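PDB 4E9L: attaching and effacing protein, pathogenesis factor from Escherichia coli, which probably acts as a surface adhesin of the intimin/invasin family, this piece being a row of its immunoglobulin-like domains. Local coordinates for residues Gly330-Ala335 with Gly360-Thr365; Leu316-Lys321 with Val377-Asn382; Ala156-Gly161 with Leu167-Lys172. All blocks are in the same frame, centred on the assembly; numbering follows the deposited sequence.

Contact 1. Residues Gly330-Ala335 with Gly360-Thr365; sequences GLKPDA and GVYVST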
ATOM      1  N   GLY A 330      21.958  -0.716 -16.419  1.00 20.58           N
ATOM      2  CA  GLY A 330      21.305   0.572 -16.644  1.00 22.04           C
ATOM      3  C   GLY A 330      21.710   1.680 -15.697  1.00 28.87           C
ATOM      4  O   GLY A 330      20.965   2.652 -15.520  1.00 29.65           O
ATOM      5  N   LEU A 331      22.910   1.572 -15.113  1.00 26.03           N
ATOM      6  CA  LEU A 331      23.390   2.540 -14.144  1.00 27.38           C
ATOM      7  C   LEU A 331      24.768   3.053 -14.525  1.00 34.63           C
ATOM      8  O   LEU A 331      25.801   2.400 -14.261  1.00 35.17           O
ATOM      9  CB  LEU A 331      23.348   1.928 -12.730  1.00 28.17           C
ATOM     10  CG  LEU A 331      23.907   2.741 -11.577  1.00 34.72           C
ATOM     11  CD1 LEU A 331      23.109   4.030 -11.349  1.00 36.61           C
ATOM     12  CD2 LEU A 331      23.974   1.899 -10.310  1.00 34.45           C
ATOM     13  N   LYS A 332      24.768   4.221 -15.172  1.00 30.45           N
ATOM     14  CA  LYS A 332      25.988   4.886 -15.611  1.00 31.31           C
ATOM     15  C   LYS A 332      26.917   5.406 -14.489  1.00 29.25           C
ATOM     16  O   LYS A 332      26.556   6.300 -13.707  1.00 28.72           O
ATOM     17  CB  LYS A 332      25.703   5.965 -16.673  1.00 35.66           C
ATOM     18  CG  LYS A 332      26.608   5.841 -17.906  1.00 47.86           C
ATOM     19  CD  LYS A 332      26.308   4.607 -18.777  1.00 54.87           C
ATOM     20  CE  LYS A 332      25.247   4.852 -19.830  1.00 70.93           C
ATOM     21  NZ  LYS A 332      25.688   5.834 -20.861  1.00 80.18           N
ATOM     22  N   PRO A 333      28.163   4.908 -14.479  1.00 23.28           N
ATOM     23  CA  PRO A 333      29.142   5.383 -13.484  1.00 21.40           C
ATOM     24  C   PRO A 333      29.518   6.850 -13.674  1.00 22.30           C
ATOM     25  O   PRO A 333      29.278   7.428 -14.738  1.00 20.23           O
ATOM     26  CB  PRO A 333      30.345   4.459 -13.713  1.00 23.17           C
ATOM     27  CG  PRO A 333      29.779   3.265 -14.476  1.00 28.90           C
ATOM     28  CD  PRO A 333      28.751   3.870 -15.349  1.00 25.44           C
ATOM     29  N   ASP A 334      30.088   7.463 -12.621  1.00 19.94           N
ATOM     30  CA  ASP A 334      30.553   8.845 -12.648  1.00 20.08           C
ATOM     31  C   ASP A 334      31.996   8.829 -13.211  1.00 22.63           C
ATOM     32  O   ASP A 334      32.535   7.758 -13.536  1.00 21.15           O
ATOM     33  CB  ASP A 334      30.598   9.409 -11.197  1.00 22.83           C
ATOM     34  CG  ASP A 334      29.321   9.279 -10.375  1.00 33.02           C
ATOM     35  OD1 ASP A 334      28.232   9.468 -10.943  1.00 32.47           O
ATOM     36  OD2 ASP A 334      29.422   9.052  -9.141  1.00 39.15           O
ATOM     37  N   ALA A 335      32.628  10.011 -13.277  1.00 19.86           N
ATOM     38  CA  ALA A 335      34.027  10.132 -13.668  1.00 18.99           C
ATOM     39  C   ALA A 335      34.856   9.441 -12.567  1.00 22.48           C
ATOM     40  O   ALA A 335      34.500   9.552 -11.391  1.00 21.69           O
ATOM     41  CB  ALA A 335      34.421  11.598 -13.775  1.00 19.70           C
ATOM     42  N   GLY A 360      25.757  -5.394 -17.033  1.00 14.45           N
ATOM     43  CA  GLY A 360      26.531  -4.851 -15.910  1.00 13.16           C
ATOM     44  C   GLY A 360      27.996  -4.586 -16.246  1.00 16.45           C
ATOM     45  O   GLY A 360      28.823  -4.468 -15.340  1.00 15.64           O
ATOM     46  N   VAL A 361      28.340  -4.488 -17.539  1.00 13.03           N
ATOM     47  CA  VAL A 361      29.734  -4.263 -17.966  1.00 12.11           C
ATOM     48  C   VAL A 361      29.824  -2.919 -18.661  1.00 17.02           C
ATOM     49  O   VAL A 361      29.179  -2.725 -19.690  1.00 17.45           O
ATOM     50  CB  VAL A 361      30.288  -5.404 -18.852  1.00 16.41           C
ATOM     51  CG1 VAL A 361      31.717  -5.072 -19.348  1.00 15.70           C
ATOM     52  CG2 VAL A 361      30.255  -6.744 -18.106  1.00 16.84           C
ATOM     53  N   TYR A 362      30.604  -1.988 -18.083  1.00 12.72           N
ATOM     54  CA  TYR A 362      30.733  -0.625 -18.604  1.00 12.35           C
ATOM     55  C   TYR A 362      32.146  -0.390 -19.113  1.00 16.39           C
ATOM     56  O   TYR A 362      33.126  -0.750 -18.445  1.00 15.80           O
ATOM     57  CB  TYR A 362      30.302   0.418 -17.549  1.00 12.86           C
ATOM     58  CG  TYR A 362      28.910   0.156 -16.972  1.00 15.22           C
ATOM     59  CD1 TYR A 362      28.713  -0.789 -15.962  1.00 15.94           C
ATOM     60  CD2 TYR A 362      27.804   0.882 -17.410  1.00 16.39           C
ATOM     61  CE1 TYR A 362      27.433  -1.043 -15.445  1.00 14.83           C
ATOM     62  CE2 TYR A 362      26.527   0.644 -16.896  1.00 16.28           C
ATOM     63  CZ  TYR A 362      26.346  -0.320 -15.910  1.00 22.29           C
ATOM     64  OH  TYR A 362      25.078  -0.538 -15.404  1.00 16.12           O
ATOM     65  N   VAL A 363      32.250   0.197 -20.314  1.00 12.70           N
ATOM     66  CA  VAL A 363      33.555   0.438 -20.946  1.00 12.32           C
ATOM     67  C   VAL A 363      33.770   1.949 -21.120  1.00 16.77           C
ATOM     68  O   VAL A 363      32.830   2.669 -21.471  1.00 16.25           O
ATOM     69  CB  VAL A 363      33.667  -0.373 -22.291  1.00 17.51           C
ATOM     70  CG1 VAL A 363      34.947  -0.044 -23.053  1.00 18.08           C
ATOM     71  CG2 VAL A 363      33.572  -1.882 -22.038  1.00 17.89           C
ATOM     72  N   SER A 364      34.990   2.421 -20.834  1.00 13.46           N
ATOM     73  CA  SER A 364      35.391   3.825 -21.016  1.00 13.64           C
ATOM     74  C   SER A 364      36.826   3.886 -21.534  1.00 17.13           C
ATOM     75  O   SER A 364      37.641   3.018 -21.228  1.00 17.09           O
ATOM     76  CB  SER A 364      35.310   4.592 -19.696  1.00 18.91           C
ATOM     77  OG  SER A 364      35.737   5.940 -19.838  1.00 29.19           O
ATOM     78  N   THR A 365      37.142   4.933 -22.283  1.00 12.38           N
ATOM     79  CA  THR A 365      38.490   5.146 -22.788  1.00 12.92           C
ATOM     80  C   THR A 365      39.172   6.092 -21.825  1.00 16.62           C
ATOM     81  O   THR A 365      38.676   7.199 -21.584  1.00 16.47           O
ATOM     82  CB  THR A 365      38.460   5.757 -24.203  1.00 19.10           C
ATOM     83  OG1 THR A 365      37.870   4.809 -25.113  1.00 18.32           O
ATOM     84  CG2 THR A 365      39.848   6.146 -24.696  1.00 14.28           C
TER
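Two torsions set up the meeting of Tyr362 with Leu331 and Pro333: chi1 of Tyr362 (-53°) puts its ring anti to the carbonyl carbon and carries it off the strand toward the 330-335 loop, while chi1 of Leu331 (176°) turns the isobutyl group aside and keeps only CB near the phenol, 4.0 Å from Tyr362 OH. The case illustrates how a single tyrosine can secure an irregular loop through both its polar end and its ring. At the polar end the backbone N of Leu331 donates to Tyr362 OH over 3.0 Å, an almost straight bond (162°). The hydroxyl is in turn hydrogen-bonded to Val328 O, so two backbone groups of one loop grip it and limit the ring's freedom. Gly330 N is also close, but its angle is poor, and its bond goes instead to Glu356 OE1. Along the ring, Leu331 O comes in at a slant, neither over the face nor at the edge, 3.2 Å from Tyr362 CE2. Farther back, Pro333 CG lies over one face and Pro333 CD packs 3.8 Å from Tyr362 CD2. The aliphatic part of Lys332 runs by the ring edge, with CD 4.2 Å from Tyr362 CD2, and its NZ continues to Trp354 O. Pro333 thus covers one face near the CG end of the ring, while backbone groups of the loop hold the hydroxyl. Beyond the pair, Leu331 rests on Met320, Val381 and Asn382, and Pro333 on Phe318 and Val381, spanning both sheets. Strand 361-367, which bears Tyr362, runs between strands 313-319 and 350-358 of one sheet, and the loop leads from strand 313-319 into strand 337-339 of the other.

Contact 2. Residues Leu316-Lys321 with Val377-Asn382; sequences LTFTMK and VMPRVN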
ATOM      1  N   LEU A 316      39.084   0.903 -20.292  1.00 12.86           N
ATOM      2  CA  LEU A 316      38.737   0.485 -18.934  1.00 13.03           C
ATOM      3  C   LEU A 316      37.503  -0.388 -19.049  1.00 15.62           C
ATOM      4  O   LEU A 316      36.586  -0.036 -19.799  1.00 15.61           O
ATOM      5  CB  LEU A 316      38.401   1.719 -18.033  1.00 13.14           C
ATOM      6  CG  LEU A 316      39.525   2.730 -17.819  1.00 17.93           C
ATOM      7  CD1 LEU A 316      39.080   3.835 -16.846  1.00 18.85           C
ATOM      8  CD2 LEU A 316      40.830   2.041 -17.365  1.00 19.76           C
ATOM      9  N   THR A 317      37.472  -1.518 -18.321  1.00 13.68           N
ATOM     10  CA  THR A 317      36.306  -2.414 -18.273  1.00 13.31           C
ATOM     11  C   THR A 317      35.867  -2.521 -16.828  1.00 16.96           C
ATOM     12  O   THR A 317      36.604  -3.040 -15.984  1.00 15.53           O
ATOM     13  CB  THR A 317      36.562  -3.786 -18.938  1.00 19.32           C
ATOM     14  OG1 THR A 317      36.931  -3.584 -20.298  1.00 20.39           O
ATOM     15  CG2 THR A 317      35.304  -4.683 -18.920  1.00 14.74           C
ATOM     16  N   PHE A 318      34.674  -1.985 -16.545  1.00 14.58           N
ATOM     17  CA  PHE A 318      34.107  -1.944 -15.213  1.00 14.70           C
ATOM     18  C   PHE A 318      32.917  -2.894 -15.117  1.00 18.45           C
ATOM     19  O   PHE A 318      31.952  -2.730 -15.858  1.00 16.38           O
ATOM     20  CB  PHE A 318      33.756  -0.496 -14.823  1.00 16.06           C
ATOM     21  CG  PHE A 318      33.022  -0.358 -13.511  1.00 18.25           C
ATOM     22  CD1 PHE A 318      33.595  -0.805 -12.320  1.00 20.69           C
ATOM     23  CD2 PHE A 318      31.736   0.168 -13.469  1.00 22.61           C
ATOM     24  CE1 PHE A 318      32.903  -0.708 -11.111  1.00 21.68           C
ATOM     25  CE2 PHE A 318      31.035   0.252 -12.254  1.00 26.10           C
ATOM     26  CZ  PHE A 318      31.622  -0.200 -11.087  1.00 23.28           C
ATOM     27  N   THR A 319      33.029  -3.937 -14.243  1.00 15.56           N
ATOM     28  CA  THR A 319      31.976  -4.950 -14.054  1.00 15.52           C
ATOM     29  C   THR A 319      31.333  -4.654 -12.727  1.00 19.72           C
ATOM     30  O   THR A 319      32.001  -4.670 -11.699  1.00 19.76           O
ATOM     31  CB  THR A 319      32.553  -6.373 -14.123  1.00 24.77           C
ATOM     32  OG1 THR A 319      33.075  -6.565 -15.431  1.00 24.18           O
ATOM     33  CG2 THR A 319      31.498  -7.459 -13.824  1.00 22.91           C
ATOM     34  N   MET A 320      30.051  -4.356 -12.754  1.00 16.98           N
ATOM     35  CA  MET A 320      29.361  -3.974 -11.546  1.00 17.84           C
ATOM     36  C   MET A 320      28.351  -5.030 -11.089  1.00 18.06           C
ATOM     37  O   MET A 320      27.477  -5.441 -11.855  1.00 14.31           O
ATOM     38  CB  MET A 320      28.723  -2.597 -11.762  1.00 20.77           C
ATOM     39  CG  MET A 320      27.868  -2.137 -10.636  1.00 26.53           C
ATOM     40  SD  MET A 320      27.658  -0.349 -10.575  1.00 32.52           S
ATOM     41  CE  MET A 320      26.894  -0.004 -12.115  1.00 27.96           C
ATOM     42  N   LYS A 321      28.498  -5.472  -9.839  1.00 15.15           N
ATOM     43  CA  LYS A 321      27.569  -6.433  -9.249  1.00 15.03           C
ATOM     44  C   LYS A 321      27.019  -5.944  -7.892  1.00 17.80           C
ATOM     45  O   LYS A 321      27.657  -5.118  -7.229  1.00 14.99           O
ATOM     46  CB  LYS A 321      28.259  -7.784  -9.070  1.00 18.78           C
ATOM     47  CG  LYS A 321      28.491  -8.537 -10.374  1.00 26.52           C
ATOM     48  CD  LYS A 321      29.080  -9.919 -10.106  1.00 37.65           C
ATOM     49  CE  LYS A 321      29.561 -10.601 -11.371  1.00 41.32           C
ATOM     50  NZ  LYS A 321      30.893 -10.108 -11.775  1.00 58.98           N
ATOM     51  N   VAL A 377      43.387   4.504  -9.961  1.00 15.68           N
ATOM     52  CA  VAL A 377      42.115   4.838 -10.595  1.00 13.92           C
ATOM     53  C   VAL A 377      40.947   4.278  -9.761  1.00 18.41           C
ATOM     54  O   VAL A 377      40.796   3.054  -9.651  1.00 17.79           O
ATOM     55  CB  VAL A 377      42.078   4.348 -12.081  1.00 15.80           C
ATOM     56  CG1 VAL A 377      40.762   4.702 -12.751  1.00 16.09           C
ATOM     57  CG2 VAL A 377      43.238   4.909 -12.891  1.00 14.49           C
ATOM     58  N   MET A 378      40.123   5.171  -9.199  1.00 15.11           N
ATOM     59  CA  MET A 378      38.996   4.744  -8.382  1.00 16.09           C
ATOM     60  C   MET A 378      37.679   5.037  -9.082  1.00 20.03           C
ATOM     61  O   MET A 378      37.286   6.209  -9.202  1.00 20.05           O
ATOM     62  CB  MET A 378      39.053   5.333  -6.951  1.00 19.06           C
ATOM     63  CG  MET A 378      37.844   4.956  -6.061  1.00 21.61           C
ATOM     64  SD  MET A 378      37.479   3.167  -5.892  1.00 25.30           S
ATOM     65  CE  MET A 378      38.888   2.639  -4.847  1.00 20.98           C
ATOM     66  N   PRO A 379      36.998   3.985  -9.596  1.00 16.67           N
ATOM     67  CA  PRO A 379      35.697   4.205 -10.236  1.00 15.36           C
ATOM     68  C   PRO A 379      34.683   4.677  -9.187  1.00 19.81           C
ATOM     69  O   PRO A 379      34.796   4.351  -7.986  1.00 18.95           O
ATOM     70  CB  PRO A 379      35.330   2.830 -10.793  1.00 16.40           C
ATOM     71  CG  PRO A 379      36.017   1.871  -9.903  1.00 22.23           C
ATOM     72  CD  PRO A 379      37.317   2.541  -9.531  1.00 18.72           C
ATOM     73  N   ARG A 380      33.714   5.451  -9.650  1.00 16.76           N
ATOM     74  CA  ARG A 380      32.675   6.028  -8.811  1.00 18.24           C
ATOM     75  C   ARG A 380      31.307   5.744  -9.400  1.00 22.94           C
ATOM     76  O   ARG A 380      31.108   5.875 -10.620  1.00 20.42           O
ATOM     77  CB  ARG A 380      32.887   7.560  -8.695  1.00 21.46           C
ATOM     78  CG  ARG A 380      34.023   7.962  -7.774  1.00 28.16           C
ATOM     79  CD  ARG A 380      33.487   8.031  -6.361  1.00 35.23           C
ATOM     80  NE  ARG A 380      34.538   8.247  -5.374  1.00 46.00           N
ATOM     81  CZ  ARG A 380      34.791   9.415  -4.801  1.00 59.83           C
ATOM     82  NH1 ARG A 380      34.074  10.488  -5.119  1.00 47.74           N
ATOM     83  NH2 ARG A 380      35.767   9.523  -3.907  1.00 44.19           N
ATOM     84  N   VAL A 381      30.357   5.388  -8.526  1.00 20.35           N
ATOM     85  CA  VAL A 381      28.965   5.112  -8.919  1.00 22.58           C
ATOM     86  C   VAL A 381      28.099   5.769  -7.834  1.00 29.23           C
ATOM     87  O   VAL A 381      28.253   5.442  -6.658  1.00 28.51           O
ATOM     88  CB  VAL A 381      28.672   3.583  -9.070  1.00 25.99           C
ATOM     89  CG1 VAL A 381      27.190   3.328  -9.299  1.00 26.95           C
ATOM     90  CG2 VAL A 381      29.482   2.957 -10.200  1.00 25.35           C
ATOM     91  N   ASN A 382      27.228   6.708  -8.223  1.00 28.43           N
ATOM     92  CA  ASN A 382      26.346   7.448  -7.293  1.00 29.41           C
ATOM     93  C   ASN A 382      27.128   8.064  -6.119  1.00 33.55           C
ATOM     94  O   ASN A 382      26.745   7.911  -4.958  1.00 33.32           O
ATOM     95  CB  ASN A 382      25.161   6.567  -6.815  1.00 32.95           C
ATOM     96  CG  ASN A 382      24.172   6.184  -7.903  1.00 62.14           C
ATOM     97  OD1 ASN A 382      23.912   6.938  -8.861  1.00 55.56           O
ATOM     98  ND2 ASN A 382      23.568   5.009  -7.760  1.00 55.70           N
TER
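Phe318 and Met320 close on Val381 and Pro379 in the core of an immunoglobulin-like beta sandwich, where apolar side chains join the two facing sheets and no hydrogen bond links the segments. Val381 takes part in both halves of the grip. Its CG2 methyl sits 3.7 Å from Phe318 CE2 and 3.9 Å from Phe318 CZ, on a slanting approach to the ring, and the same methyl lies 3.8 Å from Met320 SD. Met320 and Val381 meet tip to tip, the sulfur facing both valine methyls. Pro379 CG approaches the same side of the ring plane near Phe318 CE1, at 4.2 Å, so proline and valine, two residues apart, both slant onto the phenyl.

The next shell surrounds these groups and places their backbones. Phe318 is held in its strand by backbone bonding to Tyr362 and packs on Leu301 and Ala386; Pro379 shares Leu301 and also touches Val387. Met320, backbone-bonded to Val328, is flanked by Met294 and Tyr362. Lining up Phe318 and Met320 side by side depends on a common first torsion, near 174° in each, which swings both chains off the strand in the same sense. The thioether then bends at chi3 (61°), and that last turn packs Met320 CE against Leu331 O.

Contact 3. Residues Ala156-Gly161 with Leu167-Lys172; sequences AQISLG and LDVMPK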
ATOM      1  N   ALA A 156     -41.462  -1.373  13.136  1.00 17.39           N
ATOM      2  CA  ALA A 156     -41.357  -0.978  11.724  1.00 17.21           C
ATOM      3  C   ALA A 156     -40.186  -1.703  11.096  1.00 21.68           C
ATOM      4  O   ALA A 156     -39.196  -1.961  11.772  1.00 21.54           O
ATOM      5  CB  ALA A 156     -41.195   0.526  11.572  1.00 18.02           C
ATOM      6  N   GLN A 157     -40.304  -2.049   9.811  1.00 17.55           N
ATOM      7  CA  GLN A 157     -39.222  -2.736   9.116  1.00 17.80           C
ATOM      8  C   GLN A 157     -38.503  -1.743   8.237  1.00 20.99           C
ATOM      9  O   GLN A 157     -39.154  -0.996   7.489  1.00 21.49           O
ATOM     10  CB  GLN A 157     -39.768  -3.912   8.265  1.00 20.47           C
ATOM     11  CG  GLN A 157     -40.476  -5.015   9.066  1.00 34.40           C
ATOM     12  CD  GLN A 157     -39.616  -5.697  10.120  1.00 53.45           C
ATOM     13  OE1 GLN A 157     -38.387  -5.792  10.013  1.00 43.78           O
ATOM     14  NE2 GLN A 157     -40.265  -6.226  11.150  1.00 48.62           N
ATOM     15  N   ILE A 158     -37.175  -1.685   8.350  1.00 16.49           N
ATOM     16  CA  ILE A 158     -36.370  -0.790   7.505  1.00 15.68           C
ATOM     17  C   ILE A 158     -35.685  -1.595   6.383  1.00 20.10           C
ATOM     18  O   ILE A 158     -34.974  -2.551   6.679  1.00 21.23           O
ATOM     19  CB  ILE A 158     -35.357   0.093   8.311  1.00 17.63           C
ATOM     20  CG1 ILE A 158     -36.089   1.033   9.300  1.00 18.49           C
ATOM     21  CG2 ILE A 158     -34.476   0.936   7.349  1.00 17.96           C
ATOM     22  CD1 ILE A 158     -35.224   1.462  10.533  1.00 25.57           C
ATOM     23  N   SER A 159     -35.925  -1.241   5.114  1.00 17.36           N
ATOM     24  CA  SER A 159     -35.236  -1.874   3.976  1.00 19.48           C
ATOM     25  C   SER A 159     -34.033  -0.981   3.749  1.00 25.02           C
ATOM     26  O   SER A 159     -34.199   0.209   3.477  1.00 25.76           O
ATOM     27  CB  SER A 159     -36.114  -1.880   2.721  1.00 25.45           C
ATOM     28  OG  SER A 159     -37.318  -2.589   2.962  1.00 42.35           O
ATOM     29  N   LEU A 160     -32.832  -1.523   3.945  1.00 22.34           N
ATOM     30  CA  LEU A 160     -31.594  -0.753   3.843  1.00 21.36           C
ATOM     31  C   LEU A 160     -31.142  -0.545   2.440  1.00 24.52           C
ATOM     32  O   LEU A 160     -31.257  -1.437   1.615  1.00 24.17           O
ATOM     33  CB  LEU A 160     -30.461  -1.412   4.652  1.00 20.45           C
ATOM     34  CG  LEU A 160     -30.731  -1.553   6.156  1.00 24.12           C
ATOM     35  CD1 LEU A 160     -29.833  -2.599   6.760  1.00 23.75           C
ATOM     36  CD2 LEU A 160     -30.591  -0.196   6.874  1.00 22.37           C
ATOM     37  N   GLY A 161     -30.587   0.628   2.190  1.00 21.82           N
ATOM     38  CA  GLY A 161     -29.984   0.947   0.909  1.00 22.09           C
ATOM     39  C   GLY A 161     -28.631   0.254   0.816  1.00 25.09           C
ATOM     40  O   GLY A 161     -28.291  -0.607   1.642  1.00 23.79           O
ATOM     41  N   LEU A 167     -26.545   4.251  11.030  1.00 18.33           N
ATOM     42  CA  LEU A 167     -27.971   4.459  10.820  1.00 16.45           C
ATOM     43  C   LEU A 167     -28.545   4.837  12.201  1.00 21.91           C
ATOM     44  O   LEU A 167     -28.372   4.091  13.161  1.00 22.30           O
ATOM     45  CB  LEU A 167     -28.693   3.236  10.252  1.00 15.74           C
ATOM     46  CG  LEU A 167     -30.224   3.404  10.109  1.00 20.06           C
ATOM     47  CD1 LEU A 167     -30.574   4.295   8.904  1.00 20.40           C
ATOM     48  CD2 LEU A 167     -30.915   2.058   9.990  1.00 23.11           C
ATOM     49  N   ASP A 168     -29.139   6.024  12.303  1.00 19.40           N
ATOM     50  CA  ASP A 168     -29.767   6.535  13.524  1.00 19.71           C
ATOM     51  C   ASP A 168     -31.262   6.577  13.268  1.00 23.44           C
ATOM     52  O   ASP A 168     -31.688   7.102  12.236  1.00 25.69           O
ATOM     53  CB  ASP A 168     -29.271   7.957  13.835  1.00 24.18           C
ATOM     54  CG  ASP A 168     -27.821   8.069  14.265  1.00 49.93           C
ATOM     55  OD1 ASP A 168     -27.100   7.046  14.203  1.00 51.87           O
ATOM     56  OD2 ASP A 168     -27.406   9.185  14.670  1.00 61.31           O
ATOM     57  N   VAL A 169     -32.053   5.986  14.157  1.00 17.49           N
ATOM     58  CA  VAL A 169     -33.512   5.952  14.007  1.00 16.00           C
ATOM     59  C   VAL A 169     -34.168   6.548  15.247  1.00 20.48           C
ATOM     60  O   VAL A 169     -33.876   6.135  16.378  1.00 18.03           O
ATOM     61  CB  VAL A 169     -34.045   4.516  13.683  1.00 18.52           C
ATOM     62  CG1 VAL A 169     -35.551   4.512  13.410  1.00 18.13           C
ATOM     63  CG2 VAL A 169     -33.293   3.898  12.502  1.00 18.31           C
ATOM     64  N   MET A 170     -35.054   7.521  15.029  1.00 18.68           N
ATOM     65  CA  MET A 170     -35.806   8.168  16.101  1.00 18.28           C
ATOM     66  C   MET A 170     -37.314   8.168  15.738  1.00 22.76           C
ATOM     67  O   MET A 170     -37.673   8.666  14.651  1.00 22.93           O
ATOM     68  CB  MET A 170     -35.260   9.615  16.334  1.00 19.45           C
ATOM     69  CG  MET A 170     -36.144  10.519  17.222  1.00 20.72           C
ATOM     70  SD  MET A 170     -36.204  10.025  18.992  1.00 22.71           S
ATOM     71  CE  MET A 170     -34.615  10.659  19.583  1.00 19.20           C
ATOM     72  N   PRO A 171     -38.218   7.643  16.604  1.00 16.83           N
ATOM     73  CA  PRO A 171     -39.653   7.805  16.315  1.00 16.06           C
ATOM     74  C   PRO A 171     -40.041   9.257  16.602  1.00 18.37           C
ATOM     75  O   PRO A 171     -39.392   9.939  17.424  1.00 15.98           O
ATOM     76  CB  PRO A 171     -40.332   6.846  17.291  1.00 16.98           C
ATOM     77  CG  PRO A 171     -39.396   6.796  18.459  1.00 20.62           C
ATOM     78  CD  PRO A 171     -38.003   7.034  17.940  1.00 17.01           C
ATOM     79  N   LYS A 172     -41.051   9.742  15.884  1.00 14.53           N
ATOM     80  CA  LYS A 172     -41.534  11.105  16.001  1.00 14.84           C
ATOM     81  C   LYS A 172     -43.063  11.164  16.024  1.00 21.01           C
ATOM     82  O   LYS A 172     -43.738  10.311  15.455  1.00 20.26           O
ATOM     83  CB  LYS A 172     -40.937  12.002  14.894  1.00 17.41           C
ATOM     84  CG  LYS A 172     -39.388  12.178  15.015  1.00 20.90           C
ATOM     85  CD  LYS A 172     -38.858  13.298  14.169  1.00 31.76           C
ATOM     86  CE  LYS A 172     -37.394  13.556  14.445  1.00 42.19           C
ATOM     87  NZ  LYS A 172     -36.744  14.264  13.307  1.00 53.37           N
TER
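Ile158 and Leu160 meet Leu167 and Val169 without any flat group taking part: no aromatic ring, amide or carboxylate of one segment touches the other, and there is no face or edge to distinguish, only the methyl ends of branched aliphatic side chains. The CD1 methyl of Ile158 stands tip to tip with Val169 CG2 at 3.7 Å, the closest approach here. It is extended to that point by chi2 near 155°, which stretches the isoleucine chain away from its own strand. Leu167 works on two fronts, with CD2 3.9 Å from Leu160 CD2 and 4.4 Å from Ile158 CD1, the two leucines meeting at a slant. No hydrogen bond joins the segments; the contact is van der Waals packing of buried aliphatic side chains. Further apolar groups enclose it: Ile158 also leans on Leu98 and Val109, and Val169 on Ile96 and Leu98. The backbone of Ile158 pairs with Val109 within its own sheet, not with the segment it faces. Strand 153-159 pairs with 108-114 and 142-148, and strand 165-173 with 132-134 and 183-187, so the short connection passes from one sheet of the sandwich to the other, as in an immunoglobulin-like domain.

How the contacts relate
From the N terminus, the chain first reaches contact 3, where 156-161 and 167-172 close a short loop with five residues between them and tie the two sheets of one domain. Later, 316-321 opens contact 2. Before 377-382 closes it, contact 1 has opened at 330-335 and closed at 360-365, so it nests within contact 2. These two share a domain and touch: Ser364 O lies 2.7 Å from Leu316 N, a probable hydrogen bond between neighbouring strands. Together they join the sheet of strands 313-319 and 361-367 to the 330-335 loop and to strand 373-381 of the facing sheet. Contact 3 lies on the other side of the chain's centre, about 71 Å from contact 1 between centres.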